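Long-range contacts in structure-specific endonuclease subunit slx1 (Schizosaccharomyces pombe, PDB 4ZDT), which is the catalytic subunit of the Slx1-Slx4 endonuclease, nicking duplex DNA of branched substrates close to junctions with single-stranded DNA, and is represented here by its RING finger domain: residues A[24-29]-A[57-62]; A[6-11]-A[34-39]; A[46-51]-A[61-66]. All coordinates share one frame; numbering follows the deposited sequence.

Interaction 1: A[24-29]-A[57-62]; sequences FTDCNS and CKRVLR. With ZN (zinc ion), chain F.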
loop_
_atom_site.group_PDB
_atom_site.type_symbol
_atom_site.label_atom_id
_atom_site.label_comp_id
_atom_site.label_asym_id
_atom_site.label_seq_id
_atom_site.Cartn_x
_atom_site.Cartn_y
_atom_site.Cartn_z
ATOM N N PHE A 24 -4.156 -19.628 -4.768
ATOM C CA PHE A 24 -4.101 -21.059 -5.041
ATOM C C PHE A 24 -4.272 -21.844 -3.729
ATOM O O PHE A 24 -3.500 -21.688 -2.795
ATOM C CB PHE A 24 -2.812 -21.444 -5.786
ATOM C CG PHE A 24 -2.745 -20.854 -7.183
ATOM C CD1 PHE A 24 -2.226 -19.571 -7.389
ATOM C CD2 PHE A 24 -3.283 -21.543 -8.266
ATOM C CE1 PHE A 24 -2.187 -19.002 -8.702
ATOM C CE2 PHE A 24 -3.276 -20.981 -9.571
ATOM C CZ PHE A 24 -2.723 -19.709 -9.776
ATOM N N THR A 25 -5.300 -22.671 -3.689
ATOM C CA THR A 25 -5.634 -23.450 -2.489
ATOM C C THR A 25 -4.487 -24.389 -2.109
ATOM O O THR A 25 -4.305 -24.684 -0.925
ATOM C CB THR A 25 -6.943 -24.191 -2.670
ATOM O OG1 THR A 25 -7.921 -23.251 -3.110
ATOM C CG2 THR A 25 -7.436 -24.794 -1.346
ATOM N N ASP A 26 -3.685 -24.811 -3.097
ATOM C CA ASP A 26 -2.536 -25.668 -2.812
ATOM C C ASP A 26 -1.463 -24.939 -2.025
ATOM O O ASP A 26 -0.540 -25.562 -1.520
ATOM C CB ASP A 26 -1.948 -26.343 -4.080
ATOM C CG ASP A 26 -1.296 -25.347 -5.073
ATOM O OD1 ASP A 26 -0.669 -24.348 -4.641
ATOM O OD2 ASP A 26 -1.371 -25.605 -6.293
ATOM N N CYS A 27 -1.609 -23.617 -1.905
ATOM C CA CYS A 27 -0.628 -22.804 -1.207
ATOM C C CYS A 27 -1.289 -22.062 -0.043
ATOM O O CYS A 27 -0.946 -22.298 1.121
ATOM C CB CYS A 27 0.015 -21.808 -2.176
ATOM S SG CYS A 27 1.063 -20.632 -1.323
ATOM N N ASN A 28 -2.226 -21.168 -0.377
ATOM C CA ASN A 28 -3.014 -20.409 0.596
ATOM C C ASN A 28 -2.165 -19.649 1.632
ATOM O O ASN A 28 -2.552 -19.541 2.788
ATOM C CB ASN A 28 -4.062 -21.331 1.278
ATOM C CG ASN A 28 -5.170 -20.558 1.961
ATOM O OD1 ASN A 28 -5.697 -19.598 1.406
ATOM N ND2 ASN A 28 -5.526 -20.970 3.179
ATOM N N SER A 29 -1.007 -19.137 1.212
ATOM C CA SER A 29 -0.152 -18.285 2.052
ATOM C C SER A 29 -0.912 -17.039 2.515
ATOM O O SER A 29 -1.390 -16.258 1.676
ATOM C CB SER A 29 1.076 -17.846 1.256
ATOM O OG SER A 29 1.887 -16.979 2.030
ATOM N N CYS A 57 4.631 -20.670 -2.367
ATOM C CA CYS A 57 4.599 -21.467 -3.612
ATOM C C CYS A 57 5.546 -21.013 -4.742
ATOM O O CYS A 57 5.718 -21.730 -5.733
ATOM C CB CYS A 57 3.172 -21.568 -4.153
ATOM S SG CYS A 57 2.564 -19.978 -4.842
ATOM N N LYS A 58 6.147 -19.832 -4.603
ATOM C CA LYS A 58 7.059 -19.267 -5.626
ATOM C C LYS A 58 6.416 -18.844 -6.942
ATOM O O LYS A 58 7.134 -18.532 -7.882
ATOM C CB LYS A 58 8.256 -20.205 -5.947
ATOM C CG LYS A 58 8.941 -20.831 -4.739
ATOM C CD LYS A 58 9.468 -19.793 -3.760
ATOM C CE LYS A 58 10.291 -20.478 -2.675
ATOM N NZ LYS A 58 10.652 -19.522 -1.602
ATOM N N ARG A 59 5.091 -18.842 -7.047
ATOM C CA ARG A 59 4.459 -18.294 -8.258
ATOM C C ARG A 59 4.638 -16.769 -8.260
ATOM O O ARG A 59 4.703 -16.158 -7.191
ATOM C CB ARG A 59 2.971 -18.624 -8.311
ATOM C CG ARG A 59 2.622 -20.120 -8.490
ATOM C CD ARG A 59 1.108 -20.283 -8.354
ATOM N NE ARG A 59 0.585 -21.634 -8.613
ATOM C CZ ARG A 59 0.307 -22.528 -7.669
ATOM N NH1 ARG A 59 0.543 -22.252 -6.376
ATOM N NH2 ARG A 59 -0.194 -23.712 -8.012
ATOM N N VAL A 60 4.732 -16.161 -9.447
ATOM C CA VAL A 60 4.858 -14.691 -9.539
ATOM C C VAL A 60 3.557 -14.148 -10.064
ATOM O O VAL A 60 3.197 -14.377 -11.232
ATOM C CB VAL A 60 6.035 -14.256 -10.443
ATOM C CG1 VAL A 60 6.077 -12.737 -10.580
ATOM C CG2 VAL A 60 7.350 -14.760 -9.862
ATOM N N LEU A 61 2.838 -13.439 -9.199
ATOM C CA LEU A 61 1.465 -13.036 -9.478
ATOM C C LEU A 61 1.338 -11.534 -9.359
ATOM O O LEU A 61 2.197 -10.896 -8.758
ATOM C CB LEU A 61 0.499 -13.713 -8.501
ATOM C CG LEU A 61 0.631 -15.244 -8.433
ATOM C CD1 LEU A 61 -0.243 -15.741 -7.299
ATOM C CD2 LEU A 61 0.229 -15.890 -9.765
ATOM N N ARG A 62 0.269 -10.979 -9.930
ATOM C CA ARG A 62 0.006 -9.542 -9.826
ATOM C C ARG A 62 -0.635 -9.274 -8.476
ATOM O O ARG A 62 -1.284 -10.163 -7.904
ATOM C CB ARG A 62 -0.940 -9.103 -10.943
ATOM C CG ARG A 62 -0.290 -9.154 -12.319
ATOM C CD ARG A 62 -1.288 -9.000 -13.475
ATOM N NE ARG A 62 -0.541 -9.077 -14.740
ATOM C CZ ARG A 62 -1.023 -8.748 -15.951
ATOM N NH1 ARG A 62 -2.270 -8.326 -16.093
ATOM N NH2 ARG A 62 -0.239 -8.851 -17.018
HETATM ZN ZN ZN F . 1.399 -19.069 -3.060
#
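Arg59 reaches from the strand 60-62 side across to Phe24 and Asp26. Beyond CB, CG stands anti to the carbonyl carbon (chi1 -67°) and the chain is extended to NE, carrying CD over the face of the Phe24 ring, 3.9 Å from its centroid, in a CH-pi contact. NE lies above the middle of the same ring. CZ follows as a cation-pi partner, with guanidinium and ring planes only 6° apart. At the tip the guanidinium meets Asp26 end-on: NH1 binds OD1 at 3.0 Å and NH2 binds OD2 at 2.8 Å, each oxygen offering its syn lone pair in a nearly coplanar salt bridge. NH1 also donates to Cys57 SG at 3.4 Å, the sulfur lying somewhat out of the guanidinium plane, and the backbone N of Arg59 donates to the same sulfur. That thiolate belongs to the Cys4 zinc site of the RING finger, where Cys27 SG (2.4 Å) and Cys57 SG (2.3 Å) bind zinc with Cys22 and Cys54. The two N-H groups probably temper the negative charge on Cys57. Cys27 CB packs against Cys57 CB at 3.7 Å, and Leu61 CD1 touches the Phe24 edge at CE1.

Interaction 2: A[6-11]-A[34-39]; sequences CNLCYE and TCLASS. With ZN (zinc ion), chain E.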
loop_
_atom_site.group_PDB
_atom_site.type_symbol
_atom_site.label_atom_id
_atom_site.label_comp_id
_atom_site.label_asym_id
_atom_site.label_seq_id
_atom_site.Cartn_x
_atom_site.Cartn_y
_atom_site.Cartn_z
ATOM N N CYS A 6 0.007 -13.983 10.529
ATOM C CA CYS A 6 0.678 -13.503 9.327
ATOM C C CYS A 6 1.976 -14.275 9.110
ATOM O O CYS A 6 2.787 -14.427 10.026
ATOM C CB CYS A 6 0.955 -11.996 9.386
ATOM S SG CYS A 6 2.118 -11.458 8.098
ATOM N N ASN A 7 2.179 -14.737 7.881
ATOM C CA ASN A 7 3.345 -15.548 7.547
ATOM C C ASN A 7 4.623 -14.756 7.264
ATOM O O ASN A 7 5.609 -15.324 6.792
ATOM C CB ASN A 7 3.031 -16.466 6.363
ATOM C CG ASN A 7 2.936 -15.714 5.051
ATOM O OD1 ASN A 7 2.750 -14.498 5.032
ATOM N ND2 ASN A 7 3.067 -16.436 3.944
ATOM N N LEU A 8 4.618 -13.457 7.550
ATOM C CA LEU A 8 5.818 -12.654 7.335
ATOM C C LEU A 8 6.291 -11.938 8.600
ATOM O O LEU A 8 7.494 -11.714 8.767
ATOM C CB LEU A 8 5.585 -11.635 6.201
ATOM C CG LEU A 8 5.271 -12.207 4.807
ATOM C CD1 LEU A 8 4.804 -11.114 3.829
ATOM C CD2 LEU A 8 6.464 -12.975 4.222
ATOM N N CYS A 9 5.345 -11.561 9.476
ATOM C CA CYS A 9 5.665 -10.830 10.705
ATOM C C CYS A 9 5.279 -11.593 11.981
ATOM O O CYS A 9 5.635 -11.177 13.093
ATOM C CB CYS A 9 5.000 -9.459 10.704
ATOM S SG CYS A 9 3.300 -9.466 11.260
ATOM N N TYR A 10 4.528 -12.683 11.806
ATOM C CA TYR A 10 4.171 -13.621 12.881
ATOM C C TYR A 10 3.225 -13.074 13.953
ATOM O O TYR A 10 2.949 -13.768 14.949
ATOM C CB TYR A 10 5.429 -14.266 13.513
ATOM C CG TYR A 10 6.434 -14.705 12.468
ATOM C CD1 TYR A 10 6.132 -15.726 11.565
ATOM C CD2 TYR A 10 7.679 -14.076 12.370
ATOM C CE1 TYR A 10 7.040 -16.108 10.589
ATOM C CE2 TYR A 10 8.601 -14.461 11.403
ATOM C CZ TYR A 10 8.270 -15.474 10.513
ATOM O OH TYR A 10 9.169 -15.869 9.547
ATOM N N GLU A 11 2.720 -11.856 13.752
ATOM C CA GLU A 11 1.662 -11.320 14.605
ATOM C C GLU A 11 0.328 -11.883 14.151
ATOM O O GLU A 11 0.175 -12.304 12.994
ATOM C CB GLU A 11 1.619 -9.783 14.579
ATOM C CG GLU A 11 2.957 -9.083 14.825
ATOM C CD GLU A 11 3.524 -9.343 16.214
ATOM O OE1 GLU A 11 2.746 -9.316 17.196
ATOM O OE2 GLU A 11 4.755 -9.563 16.321
ATOM N N THR A 34 -0.108 -4.990 4.389
ATOM C CA THR A 34 1.078 -4.138 4.456
ATOM C C THR A 34 2.354 -4.955 4.476
ATOM O O THR A 34 3.313 -4.605 3.799
ATOM C CB THR A 34 1.033 -3.136 5.639
ATOM O OG1 THR A 34 0.771 -3.855 6.847
ATOM C CG2 THR A 34 -0.081 -2.156 5.424
ATOM N N CYS A 35 2.366 -6.065 5.220
ATOM C CA CYS A 35 3.539 -6.944 5.221
ATOM C C CYS A 35 3.892 -7.471 3.828
ATOM O O CYS A 35 5.038 -7.385 3.388
ATOM C CB CYS A 35 3.362 -8.132 6.191
ATOM S SG CYS A 35 3.297 -7.607 7.909
ATOM N N LEU A 36 2.910 -8.064 3.134
ATOM C CA LEU A 36 3.128 -8.570 1.779
ATOM C C LEU A 36 3.558 -7.443 0.834
ATOM O O LEU A 36 4.500 -7.599 0.073
ATOM C CB LEU A 36 1.850 -9.248 1.234
ATOM C CG LEU A 36 2.012 -10.073 -0.050
ATOM C CD1 LEU A 36 3.006 -11.216 0.142
ATOM C CD2 LEU A 36 0.673 -10.632 -0.536
ATOM N N ALA A 37 2.858 -6.314 0.878
ATOM C CA ALA A 37 3.200 -5.210 -0.014
ATOM C C ALA A 37 4.653 -4.779 0.198
ATOM O O ALA A 37 5.433 -4.658 -0.759
ATOM C CB ALA A 37 2.239 -4.038 0.186
ATOM N N SER A 38 5.022 -4.572 1.468
ATOM C CA SER A 38 6.400 -4.199 1.812
ATOM C C SER A 38 7.429 -5.214 1.223
ATOM O O SER A 38 8.463 -4.813 0.648
ATOM C CB SER A 38 6.525 -4.017 3.334
ATOM O OG SER A 38 7.829 -3.629 3.674
ATOM N N SER A 39 7.109 -6.512 1.283
ATOM C CA SER A 39 8.017 -7.541 0.745
ATOM C C SER A 39 8.131 -7.498 -0.784
ATOM O O SER A 39 9.101 -7.975 -1.339
ATOM C CB SER A 39 7.593 -8.948 1.194
ATOM O OG SER A 39 6.420 -9.373 0.514
HETATM ZN ZN ZN E . 2.241 -9.247 9.093
#
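Cys6, Cys9 and Cys35 converge on one zinc ion, their SG atoms lying 2.4, 2.4 and 2.3 Å from the metal, and His32 ND1 completes the site. Around the metal the cysteines also brush one another: Cys9 CB comes within 3.8 Å of Cys35 SG, and Cys6 SG sits by the CB of Cys35. The first two ligands form a CxxC pair on the loop 6-11, whereas Cys35 comes from the helix 33-40, its SG anti to the carbonyl carbon (chi1 -66°), which brings the sulfur to the zinc ion beside Cys9. This is the three-cysteine, one-histidine site of the RING finger, in which the zinc ion ties the N-terminal loop to the helix. Backbone N-H groups of the loop form a second shell on two of the sulfurs. Cys6 SG accepts from Leu8 N at 3.2 Å and from Cys9 N at 3.5 Å, and Cys9 SG accepts from Glu11 N; these bonds hold the turn around the metal and probably offset part of the thiolate charge. Beside the site, Leu8 lays its CD1 branch along the helix backbone, 3.7 Å from Leu36 N, and also touches Leu36 CD1. Ser39 OG borders that same methyl, its hydroxyl turned back to donate to Leu36 O at 2.7 Å, one turn earlier. Farther out, Asn7 OD1 accepts a hydrogen bond from Asn31 ND2, linking the loop to strand 30-31. Ala37 packs against Leu29 of the slx4 chain, while Thr34 and Ser38 pack against Trp25 of that subunit.

Interaction 3: A[46-51]-A[61-66]; sequences QVLPIE and LRWREF
Ile50 O accepts a hydrogen bond from the backbone N of Trp63 at 3.0 Å; the N-H points almost straight at the oxygen (160°), which it meets from above the carbonyl plane. The same oxygen takes a CA-H...O contact from Arg62 CA at 3.4 Å, so two neighbouring residues of the second segment close on one carbonyl. Next along the chain, Glu51 and Arg62 form a non-hydrogen-bonded antiparallel pair with their CA atoms 3.9 Å apart, at the end of the small hairpin of strands 51-53 and 60-62. In this RING finger the hairpin here gives way to a 3-10 turn over residues 63-66. Glu65 OE1 reaches back within that segment to accept from Arg62 N at 2.7 Å, nearly along its C-O axis, fastening the start of the turn. Trp63 holds its CG anti to the backbone N (chi1 180°), which lays the indole beneath Pro49. Pro49 CG sits over the six-membered ring, 3.9 Å from its centroid in a CH-pi contact, displaced toward the rim by CE3. Leu48 CD1 touches Trp63 CD1 obliquely, also at 3.9 Å. With the indole cut back to an alanine here, Pro49 would probably lose the ring it packs on and Leu29 O of slx4 its donor. The polar end of the indole is indeed used outside the segments, NE1 of Trp63 donating to that Leu29 O of the slx4 chain.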
loop_
_atom_site.group_PDB
_atom_site.type_symbol
_atom_site.label_atom_id
_atom_site.label_comp_id
_atom_site.label_asym_id
_atom_site.label_seq_id
_atom_site.Cartn_x
_atom_site.Cartn_y
_atom_site.Cartn_z
ATOM N N GLN A 46 7.880 3.748 -3.867
ATOM C CA GLN A 46 6.698 2.969 -4.264
ATOM C C GLN A 46 5.789 2.637 -3.090
ATOM O O GLN A 46 6.269 2.359 -1.981
ATOM C CB GLN A 46 7.101 1.669 -4.977
ATOM C CG GLN A 46 7.823 1.864 -6.339
ATOM C CD GLN A 46 6.964 2.476 -7.471
ATOM O OE1 GLN A 46 5.752 2.240 -7.575
ATOM N NE2 GLN A 46 7.619 3.239 -8.349
ATOM N N VAL A 47 4.481 2.651 -3.349
ATOM C CA VAL A 47 3.470 2.295 -2.352
ATOM C C VAL A 47 2.537 1.144 -2.805
ATOM O O VAL A 47 1.978 0.425 -1.965
ATOM C CB VAL A 47 2.629 3.529 -1.882
ATOM C CG1 VAL A 47 3.474 4.469 -0.951
ATOM C CG2 VAL A 47 2.042 4.328 -3.068
ATOM N N LEU A 48 2.392 0.977 -4.118
ATOM C CA LEU A 48 1.487 -0.021 -4.694
ATOM C C LEU A 48 2.273 -1.066 -5.488
ATOM O O LEU A 48 2.832 -0.757 -6.540
ATOM C CB LEU A 48 0.466 0.661 -5.611
ATOM C CG LEU A 48 -0.567 -0.199 -6.358
ATOM C CD1 LEU A 48 -1.399 -1.020 -5.390
ATOM C CD2 LEU A 48 -1.476 0.727 -7.140
ATOM N N PRO A 49 2.325 -2.312 -4.987
ATOM C CA PRO A 49 2.993 -3.350 -5.770
ATOM C C PRO A 49 2.297 -3.596 -7.104
ATOM O O PRO A 49 1.075 -3.477 -7.197
ATOM C CB PRO A 49 2.864 -4.604 -4.891
ATOM C CG PRO A 49 2.627 -4.057 -3.483
ATOM C CD PRO A 49 1.839 -2.806 -3.682
ATOM N N ILE A 50 3.092 -3.916 -8.118
ATOM C CA ILE A 50 2.588 -4.396 -9.406
ATOM C C ILE A 50 2.426 -5.924 -9.378
ATOM O O ILE A 50 1.380 -6.457 -9.718
ATOM C CB ILE A 50 3.568 -4.019 -10.553
ATOM C CG1 ILE A 50 3.808 -2.487 -10.617
ATOM C CG2 ILE A 50 3.099 -4.611 -11.926
ATOM C CD1 ILE A 50 2.540 -1.649 -10.700
ATOM N N GLU A 51 3.496 -6.615 -9.016
ATOM C CA GLU A 51 3.506 -8.080 -8.955
ATOM C C GLU A 51 4.499 -8.513 -7.878
ATOM O O GLU A 51 5.287 -7.700 -7.387
ATOM C CB GLU A 51 3.950 -8.653 -10.318
ATOM C CG GLU A 51 5.390 -8.299 -10.687
ATOM C CD GLU A 51 5.865 -8.971 -11.972
ATOM O OE1 GLU A 51 5.159 -9.847 -12.522
ATOM O OE2 GLU A 51 6.960 -8.612 -12.439
ATOM N N LEU A 61 2.838 -13.439 -9.199
ATOM C CA LEU A 61 1.465 -13.036 -9.478
ATOM C C LEU A 61 1.338 -11.534 -9.359
ATOM O O LEU A 61 2.197 -10.896 -8.758
ATOM C CB LEU A 61 0.499 -13.713 -8.501
ATOM C CG LEU A 61 0.631 -15.244 -8.433
ATOM C CD1 LEU A 61 -0.243 -15.741 -7.299
ATOM C CD2 LEU A 61 0.229 -15.890 -9.765
ATOM N N ARG A 62 0.269 -10.979 -9.930
ATOM C CA ARG A 62 0.006 -9.542 -9.826
ATOM C C ARG A 62 -0.635 -9.274 -8.476
ATOM O O ARG A 62 -1.284 -10.163 -7.904
ATOM C CB ARG A 62 -0.940 -9.103 -10.943
ATOM C CG ARG A 62 -0.290 -9.154 -12.319
ATOM C CD ARG A 62 -1.288 -9.000 -13.475
ATOM N NE ARG A 62 -0.541 -9.077 -14.740
ATOM C CZ ARG A 62 -1.023 -8.748 -15.951
ATOM N NH1 ARG A 62 -2.270 -8.326 -16.093
ATOM N NH2 ARG A 62 -0.239 -8.851 -17.018
ATOM N N TRP A 63 -0.484 -8.042 -7.995
ATOM C CA TRP A 63 -0.947 -7.644 -6.670
ATOM C C TRP A 63 -2.390 -8.037 -6.442
ATOM O O TRP A 63 -2.747 -8.571 -5.390
ATOM C CB TRP A 63 -0.768 -6.121 -6.469
ATOM C CG TRP A 63 -1.245 -5.659 -5.112
ATOM C CD1 TRP A 63 -2.297 -4.822 -4.838
ATOM C CD2 TRP A 63 -0.722 -6.072 -3.843
ATOM N NE1 TRP A 63 -2.443 -4.668 -3.468
ATOM C CE2 TRP A 63 -1.484 -5.422 -2.839
ATOM C CE3 TRP A 63 0.325 -6.921 -3.456
ATOM C CZ2 TRP A 63 -1.237 -5.607 -1.472
ATOM C CZ3 TRP A 63 0.582 -7.089 -2.078
ATOM C CH2 TRP A 63 -0.201 -6.438 -1.115
ATOM N N ARG A 64 -3.233 -7.762 -7.430
ATOM C CA ARG A 64 -4.666 -8.021 -7.316
ATOM C C ARG A 64 -4.982 -9.465 -6.927
ATOM O O ARG A 64 -5.913 -9.721 -6.163
ATOM C CB ARG A 64 -5.379 -7.665 -8.622
ATOM C CG ARG A 64 -6.846 -7.305 -8.451
ATOM C CD ARG A 64 -7.422 -6.712 -9.726
ATOM N NE ARG A 64 -7.114 -5.289 -9.862
ATOM C CZ ARG A 64 -7.778 -4.319 -9.241
ATOM N NH1 ARG A 64 -8.794 -4.615 -8.441
ATOM N NH2 ARG A 64 -7.427 -3.052 -9.419
ATOM N N GLU A 65 -4.207 -10.403 -7.460
ATOM C CA GLU A 65 -4.443 -11.821 -7.222
ATOM C C GLU A 65 -4.464 -12.164 -5.733
ATOM O O GLU A 65 -5.097 -13.139 -5.328
ATOM C CB GLU A 65 -3.388 -12.666 -7.938
ATOM C CG GLU A 65 -3.783 -13.092 -9.343
ATOM C CD GLU A 65 -3.414 -12.061 -10.391
ATOM O OE1 GLU A 65 -2.206 -11.877 -10.646
ATOM O OE2 GLU A 65 -4.333 -11.434 -10.959
ATOM N N PHE A 66 -3.774 -11.368 -4.921
ATOM C CA PHE A 66 -3.713 -11.641 -3.480
ATOM C C PHE A 66 -4.901 -11.071 -2.716
ATOM O O PHE A 66 -5.033 -11.279 -1.500
ATOM C CB PHE A 66 -2.380 -11.153 -2.904
ATOM C CG PHE A 66 -1.189 -11.855 -3.486
ATOM C CD1 PHE A 66 -0.764 -13.076 -2.958
ATOM C CD2 PHE A 66 -0.474 -11.287 -4.550
ATOM C CE1 PHE A 66 0.345 -13.724 -3.489
ATOM C CE2 PHE A 66 0.632 -11.929 -5.088
ATOM C CZ PHE A 66 1.039 -13.162 -4.551
#

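The three contacts span one compact RING finger, their centres 13 to 15 Å apart. Interactions 1 and 2 each surround a different zinc ion, and their segments alternate along the chain, as expected of the cross-braced RING arrangement. Interaction 3 binds no metal but shares Leu61 and Arg62 with interaction 1, so strand 60-62 leads directly from the Cys4 site to the Trp63 packing. Interactions 2 and 3 meet at the helix: Ala37 CB lies 3.7 Å from Pro49 CG, and Leu36 CD2 is 3.7 Å from Phe66 CG. Both also face the slx4 chain, whereas no slx4 residue touches the segments of interaction 1.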